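Local structure of regulator of nonsense transcripts 2 (4CEM) at residues L175-V189 and L239-R253. The protein probably serves as a scaffold of the nonsense-mediated mRNA decay machinery, and is represented here by the first of its three MIF4G domains. Sequence-based numbering, arbitrary orientation.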
loop_
_atom_site.group_PDB
_atom_site.type_symbol
_atom_site.label_atom_id
_atom_site.label_comp_id
_atom_site.label_asym_id
_atom_site.label_seq_id
_atom_site.Cartn_x
_atom_site.Cartn_y
_atom_site.Cartn_z
ATOM N N LEU A 175 -9.313 -0.336 -5.185
ATOM C CA LEU A 175 -8.589 0.307 -6.289
ATOM C C LEU A 175 -9.544 0.960 -7.278
ATOM O O LEU A 175 -9.315 2.091 -7.715
ATOM C CB LEU A 175 -7.682 -0.686 -7.040
ATOM C CG LEU A 175 -6.158 -0.595 -6.872
ATOM C CD1 LEU A 175 -5.483 -1.147 -8.120
ATOM C CD2 LEU A 175 -5.675 0.825 -6.614
ATOM N N LYS A 176 -10.599 0.235 -7.643
ATOM C CA LYS A 176 -11.654 0.778 -8.501
ATOM C C LYS A 176 -12.110 2.154 -8.025
ATOM O O LYS A 176 -12.283 3.059 -8.835
ATOM C CB LYS A 176 -12.865 -0.170 -8.574
ATOM C CG LYS A 176 -13.036 -0.881 -9.912
ATOM C CD LYS A 176 -14.466 -1.382 -10.116
ATOM C CE LYS A 176 -14.797 -1.567 -11.594
ATOM N NZ LYS A 176 -16.260 -1.467 -11.873
ATOM N N ASN A 177 -12.294 2.309 -6.716
ATOM C CA ASN A 177 -12.770 3.575 -6.158
ATOM C C ASN A 177 -11.778 4.705 -6.381
ATOM O O ASN A 177 -12.165 5.823 -6.734
ATOM C CB ASN A 177 -13.078 3.434 -4.667
ATOM C CG ASN A 177 -14.223 2.479 -4.396
ATOM O OD1 ASN A 177 -14.387 1.999 -3.281
ATOM N ND2 ASN A 177 -15.014 2.189 -5.424
ATOM N N ILE A 178 -10.500 4.405 -6.182
ATOM C CA ILE A 178 -9.439 5.367 -6.439
ATOM C C ILE A 178 -9.419 5.786 -7.913
ATOM O O ILE A 178 -9.350 6.976 -8.219
ATOM C CB ILE A 178 -8.066 4.805 -6.030
ATOM C CG1 ILE A 178 -7.860 4.929 -4.511
ATOM C CG2 ILE A 178 -6.956 5.531 -6.775
ATOM C CD1 ILE A 178 -8.542 3.858 -3.688
ATOM N N ILE A 179 -9.487 4.814 -8.819
ATOM C CA ILE A 179 -9.566 5.108 -10.258
ATOM C C ILE A 179 -10.744 6.029 -10.577
ATOM O O ILE A 179 -10.594 7.008 -11.313
ATOM C CB ILE A 179 -9.656 3.818 -11.114
ATOM C CG1 ILE A 179 -8.264 3.417 -11.609
ATOM C CG2 ILE A 179 -10.572 4.009 -12.315
ATOM C CD1 ILE A 179 -8.190 1.976 -12.084
ATOM N N ASN A 180 -11.905 5.719 -10.006
ATOM C CA ASN A 180 -13.108 6.518 -10.217
ATOM C C ASN A 180 -13.071 7.844 -9.465
ATOM O O ASN A 180 -13.543 8.864 -9.976
ATOM C CB ASN A 180 -14.346 5.708 -9.837
ATOM C CG ASN A 180 -14.560 4.522 -10.760
ATOM O OD1 ASN A 180 -14.416 4.643 -11.976
ATOM N ND2 ASN A 180 -14.897 3.369 -10.189
ATOM N N ALA A 181 -12.502 7.831 -8.264
ATOM C CA ALA A 181 -12.312 9.055 -7.495
ATOM C C ALA A 181 -11.368 10.030 -8.205
ATOM O O ALA A 181 -11.594 11.239 -8.172
ATOM C CB ALA A 181 -11.783 8.735 -6.106
ATOM N N ASP A 182 -10.326 9.502 -8.852
ATOM C CA ASP A 182 -9.252 10.331 -9.404
ATOM C C ASP A 182 -9.207 10.340 -10.931
ATOM O O ASP A 182 -8.391 9.652 -11.547
ATOM C CB ASP A 182 -7.907 9.867 -8.845
ATOM C CG ASP A 182 -7.699 10.280 -7.404
ATOM O OD1 ASP A 182 -8.693 10.551 -6.698
ATOM O OD2 ASP A 182 -6.528 10.348 -6.976
ATOM N N ARG A 183 -10.091 11.132 -11.533
ATOM C CA ARG A 183 -10.110 11.326 -12.986
ATOM C C ARG A 183 -9.747 12.753 -13.387
ATOM O O ARG A 183 -9.114 12.960 -14.420
ATOM C CB ARG A 183 -11.477 10.953 -13.546
ATOM C CG ARG A 183 -11.738 9.465 -13.505
ATOM C CD ARG A 183 -13.057 9.122 -14.160
ATOM N NE ARG A 183 -13.314 7.687 -14.114
ATOM C CZ ARG A 183 -14.415 7.100 -14.576
ATOM N NH1 ARG A 183 -15.385 7.822 -15.130
ATOM N NH2 ARG A 183 -14.546 5.779 -14.483
ATOM N N GLU A 184 -10.166 13.728 -12.581
ATOM C CA GLU A 184 -9.750 15.122 -12.744
ATOM C C GLU A 184 -8.759 15.472 -11.633
ATOM O O GLU A 184 -7.589 15.763 -11.897
ATOM C CB GLU A 184 -10.965 16.067 -12.709
ATOM C CG GLU A 184 -11.565 16.404 -14.075
ATOM C CD GLU A 184 -12.237 15.222 -14.760
ATOM O OE1 GLU A 184 -12.916 14.426 -14.074
ATOM O OE2 GLU A 184 -12.099 15.096 -15.995
ATOM N N SER A 185 -9.239 15.438 -10.392
ATOM C CA SER A 185 -8.388 15.634 -9.224
ATOM C C SER A 185 -7.685 14.324 -8.926
ATOM O O SER A 185 -8.333 13.324 -8.615
ATOM C CB SER A 185 -9.211 16.051 -7.999
ATOM O OG SER A 185 -9.822 17.317 -8.177
ATOM N N HIS A 186 -6.362 14.323 -9.025
ATOM C CA HIS A 186 -5.593 13.130 -8.713
ATOM C C HIS A 186 -5.055 13.233 -7.321
ATOM O O HIS A 186 -3.884 13.537 -7.109
ATOM C CB HIS A 186 -4.520 12.903 -9.763
ATOM C CG HIS A 186 -5.076 12.375 -11.060
ATOM N ND1 HIS A 186 -5.635 13.174 -11.985
ATOM C CD2 HIS A 186 -5.194 11.074 -11.539
ATOM C CE1 HIS A 186 -6.062 12.424 -13.018
ATOM N NE2 HIS A 186 -5.791 11.141 -12.742
ATOM N N THR A 187 -5.944 12.984 -6.361
ATOM C CA THR A 187 -5.669 13.174 -4.938
ATOM C C THR A 187 -5.106 11.923 -4.259
ATOM O O THR A 187 -4.456 12.015 -3.221
ATOM C CB THR A 187 -6.951 13.617 -4.202
ATOM O OG1 THR A 187 -8.085 12.947 -4.769
ATOM C CG2 THR A 187 -7.149 15.116 -4.340
ATOM N N HIS A 188 -5.345 10.757 -4.851
ATOM C CA HIS A 188 -4.869 9.495 -4.288
ATOM C C HIS A 188 -3.579 9.008 -4.922
ATOM O O HIS A 188 -3.217 7.847 -4.759
ATOM C CB HIS A 188 -5.951 8.413 -4.431
ATOM C CG HIS A 188 -7.273 8.759 -3.763
ATOM N ND1 HIS A 188 -8.309 9.293 -4.436
ATOM C CD2 HIS A 188 -7.705 8.596 -2.445
ATOM C CE1 HIS A 188 -9.343 9.477 -3.593
ATOM N NE2 HIS A 188 -8.971 9.050 -2.376
ATOM N N VAL A 189 -2.853 9.877 -5.625
ATOM C CA VAL A 189 -1.685 9.436 -6.401
ATOM C C VAL A 189 -0.669 8.718 -5.530
ATOM O O VAL A 189 -0.224 7.615 -5.865
ATOM C CB VAL A 189 -0.966 10.595 -7.110
ATOM C CG1 VAL A 189 0.164 10.059 -7.973
ATOM C CG2 VAL A 189 -1.941 11.373 -7.967
ATOM N N LEU A 239 -6.011 -1.746 -14.317
ATOM C CA LEU A 239 -6.436 -0.592 -13.506
ATOM C C LEU A 239 -5.314 0.433 -13.380
ATOM O O LEU A 239 -5.530 1.632 -13.574
ATOM C CB LEU A 239 -6.894 -1.028 -12.111
ATOM C CG LEU A 239 -8.201 -1.821 -12.017
ATOM C CD1 LEU A 239 -8.539 -2.080 -10.555
ATOM C CD2 LEU A 239 -9.357 -1.111 -12.718
ATOM N N LEU A 240 -4.114 -0.043 -13.075
ATOM C CA LEU A 240 -2.976 0.850 -12.878
ATOM C C LEU A 240 -2.625 1.645 -14.140
ATOM O O LEU A 240 -2.336 2.835 -14.053
ATOM C CB LEU A 240 -1.765 0.064 -12.371
ATOM C CG LEU A 240 -1.956 -0.517 -10.965
ATOM C CD1 LEU A 240 -0.931 -1.607 -10.695
ATOM C CD2 LEU A 240 -1.875 0.580 -9.912
ATOM N N LYS A 241 -2.660 0.994 -15.302
ATOM C CA LYS A 241 -2.375 1.673 -16.578
ATOM C C LYS A 241 -3.446 2.691 -16.908
ATOM O O LYS A 241 -3.158 3.804 -17.344
ATOM C CB LYS A 241 -2.242 0.666 -17.730
ATOM C CG LYS A 241 -0.794 0.356 -18.097
ATOM C CD LYS A 241 -0.545 -1.127 -18.341
ATOM C CE LYS A 241 0.940 -1.413 -18.534
ATOM N NZ LYS A 241 1.221 -2.874 -18.535
ATOM N N GLU A 242 -4.688 2.284 -16.690
ATOM C CA GLU A 242 -5.842 3.141 -16.877
ATOM C C GLU A 242 -5.768 4.359 -15.955
ATOM O O GLU A 242 -6.068 5.476 -16.375
ATOM C CB GLU A 242 -7.095 2.330 -16.595
ATOM C CG GLU A 242 -8.389 2.959 -17.038
ATOM C CD GLU A 242 -9.566 2.166 -16.522
ATOM O OE1 GLU A 242 -9.489 0.918 -16.549
ATOM O OE2 GLU A 242 -10.553 2.786 -16.074
ATOM N N TYR A 243 -5.365 4.145 -14.706
ATOM C CA TYR A 243 -5.108 5.257 -13.792
ATOM C C TYR A 243 -3.981 6.111 -14.338
ATOM O O TYR A 243 -4.080 7.334 -14.385
ATOM C CB TYR A 243 -4.713 4.757 -12.406
ATOM C CG TYR A 243 -4.526 5.864 -11.392
ATOM C CD1 TYR A 243 -5.592 6.304 -10.610
ATOM C CD2 TYR A 243 -3.288 6.463 -11.204
ATOM C CE1 TYR A 243 -5.430 7.314 -9.676
ATOM C CE2 TYR A 243 -3.111 7.473 -10.270
ATOM C CZ TYR A 243 -4.184 7.897 -9.506
ATOM O OH TYR A 243 -4.020 8.904 -8.578
ATOM N N PHE A 244 -2.901 5.451 -14.738
ATOM C CA PHE A 244 -1.741 6.140 -15.263
ATOM C C PHE A 244 -2.101 6.977 -16.484
ATOM O O PHE A 244 -1.618 8.103 -16.636
ATOM C CB PHE A 244 -0.641 5.149 -15.632
ATOM C CG PHE A 244 0.531 5.796 -16.290
ATOM C CD1 PHE A 244 1.408 6.566 -15.546
ATOM C CD2 PHE A 244 0.735 5.676 -17.658
ATOM C CE1 PHE A 244 2.492 7.189 -16.148
ATOM C CE2 PHE A 244 1.814 6.297 -18.266
ATOM C CZ PHE A 244 2.696 7.058 -17.510
ATOM N N THR A 245 -2.925 6.408 -17.359
ATOM C CA THR A 245 -3.477 7.139 -18.500
ATOM C C THR A 245 -4.199 8.419 -18.044
ATOM O O THR A 245 -3.881 9.531 -18.485
ATOM C CB THR A 245 -4.461 6.251 -19.272
ATOM O OG1 THR A 245 -3.739 5.172 -19.876
ATOM C CG2 THR A 245 -5.198 7.052 -20.339
ATOM N N SER A 246 -5.163 8.241 -17.150
ATOM C CA SER A 246 -5.878 9.352 -16.550
ATOM C C SER A 246 -4.909 10.398 -15.985
ATOM O O SER A 246 -5.089 11.591 -16.200
ATOM C CB SER A 246 -6.821 8.832 -15.457
ATOM O OG SER A 246 -7.007 9.797 -14.447
ATOM N N LEU A 247 -3.880 9.946 -15.278
ATOM C CA LEU A 247 -2.917 10.852 -14.643
ATOM C C LEU A 247 -2.097 11.636 -15.665
ATOM O O LEU A 247 -1.668 12.760 -15.396
ATOM C CB LEU A 247 -1.976 10.067 -13.720
ATOM C CG LEU A 247 -0.902 10.865 -12.974
ATOM C CD1 LEU A 247 -1.530 11.819 -11.968
ATOM C CD2 LEU A 247 0.068 9.919 -12.287
ATOM N N THR A 248 -1.871 11.035 -16.830
ATOM C CA THR A 248 -1.070 11.661 -17.877
ATOM C C THR A 248 -1.897 12.693 -18.643
ATOM O O THR A 248 -1.369 13.724 -19.062
ATOM C CB THR A 248 -0.432 10.600 -18.800
ATOM O OG1 THR A 248 0.912 10.368 -18.369
ATOM C CG2 THR A 248 -0.415 11.043 -20.257
ATOM N N LYS A 249 -3.192 12.426 -18.804
ATOM C CA LYS A 249 -4.138 13.464 -19.231
ATOM C C LYS A 249 -4.024 14.695 -18.330
ATOM O O LYS A 249 -3.801 15.804 -18.809
ATOM C CB LYS A 249 -5.583 12.951 -19.206
ATOM C CG LYS A 249 -6.154 12.580 -20.567
ATOM C CD LYS A 249 -5.533 11.315 -21.146
ATOM C CE LYS A 249 -6.399 10.738 -22.259
ATOM N NZ LYS A 249 -5.733 9.620 -22.982
ATOM N N HIS A 250 -4.163 14.482 -17.026
ATOM C CA HIS A 250 -4.108 15.564 -16.040
ATOM C C HIS A 250 -2.761 16.255 -16.019
ATOM O O HIS A 250 -2.667 17.413 -15.607
ATOM C CB HIS A 250 -4.497 15.020 -14.658
ATOM C CG HIS A 250 -4.594 16.071 -13.563
ATOM N ND1 HIS A 250 -5.127 17.289 -13.766
ATOM C CD2 HIS A 250 -4.233 16.021 -12.214
ATOM C CE1 HIS A 250 -5.087 17.993 -12.613
ATOM N NE2 HIS A 250 -4.541 17.213 -11.667
ATOM N N LEU A 251 -1.708 15.575 -16.475
ATOM C CA LEU A 251 -0.387 16.203 -16.595
ATOM C C LEU A 251 -0.297 17.106 -17.828
ATOM O O LEU A 251 0.303 18.185 -17.767
ATOM C CB LEU A 251 0.720 15.146 -16.652
ATOM C CG LEU A 251 2.152 15.692 -16.596
ATOM C CD1 LEU A 251 2.472 16.216 -15.206
ATOM C CD2 LEU A 251 3.158 14.630 -17.010
ATOM N N LYS A 252 -0.870 16.652 -18.945
ATOM C CA LYS A 252 -0.880 17.437 -20.183
ATOM C C LYS A 252 -1.716 18.694 -20.007
ATOM O O LYS A 252 -1.217 19.801 -20.199
ATOM C CB LYS A 252 -1.418 16.626 -21.369
ATOM C CG LYS A 252 -0.454 15.583 -21.917
ATOM C CD LYS A 252 -0.839 15.174 -23.332
ATOM C CE LYS A 252 -0.315 13.792 -23.702
ATOM N NZ LYS A 252 -1.190 12.698 -23.192
ATOM N N ARG A 253 -2.982 18.521 -19.635
ATOM C CA ARG A 253 -3.851 19.662 -19.341
ATOM C C ARG A 253 -3.086 20.730 -18.563
ATOM O O ARG A 253 -2.961 21.865 -19.017
ATOM C CB ARG A 253 -5.092 19.236 -18.545
ATOM C CG ARG A 253 -6.341 19.003 -19.383
ATOM C CD ARG A 253 -7.615 19.343 -18.614
ATOM N NE ARG A 253 -7.961 18.354 -17.583
ATOM C CZ ARG A 253 -7.669 18.438 -16.280
ATOM N NH1 ARG A 253 -6.995 19.473 -15.777
ATOM N NH2 ARG A 253 -8.057 17.464 -15.459
#
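The imidazole of H186 overlaps one flank of helix 239-253, with one face over L247 CA, which sits 3.9 Å from the H186 ring centroid and 29° off the ring normal in a CH-pi contact. At the ring's edge, near its plane, H186 NE2 meets S246 OG in a hydrogen bond whose proton could belong to either atom. The chi1 of S246, roughly anti, carries OG out to the ring. The H186 edge also turns toward the face of Y243, T-shaped with planes at 80°, whereas H250 lies nearly parallel but slid aside, with centroids 5.0 Å apart. A second H186 bond, from ND1 to E184 O, stays within the turn, and that oxygen rests above the centre of the H250 ring.

In this all-helical MIF4G domain, segments 175-181 of helix 164-181 and 239-253 of helix 230-259 run nearly parallel, their axes 17° apart and 10.1 Å at closest approach. Replacing H186 by an alanine is likely to leave S246 OG without its imidazole partner and to open a gap between Y243, L247 and H250. I179 CG1 packs on Y243 CB at 3.9 Å, and L175 CB on L239 CD1. Beyond the helix end, D182 OD2 accepts a nearly straight hydrogen bond from the backbone N of H188, the N-cap of helix 189-204, and only a weak one from Y243 OH, while D182 OD1 takes H188 ND1 at 2.6 Å.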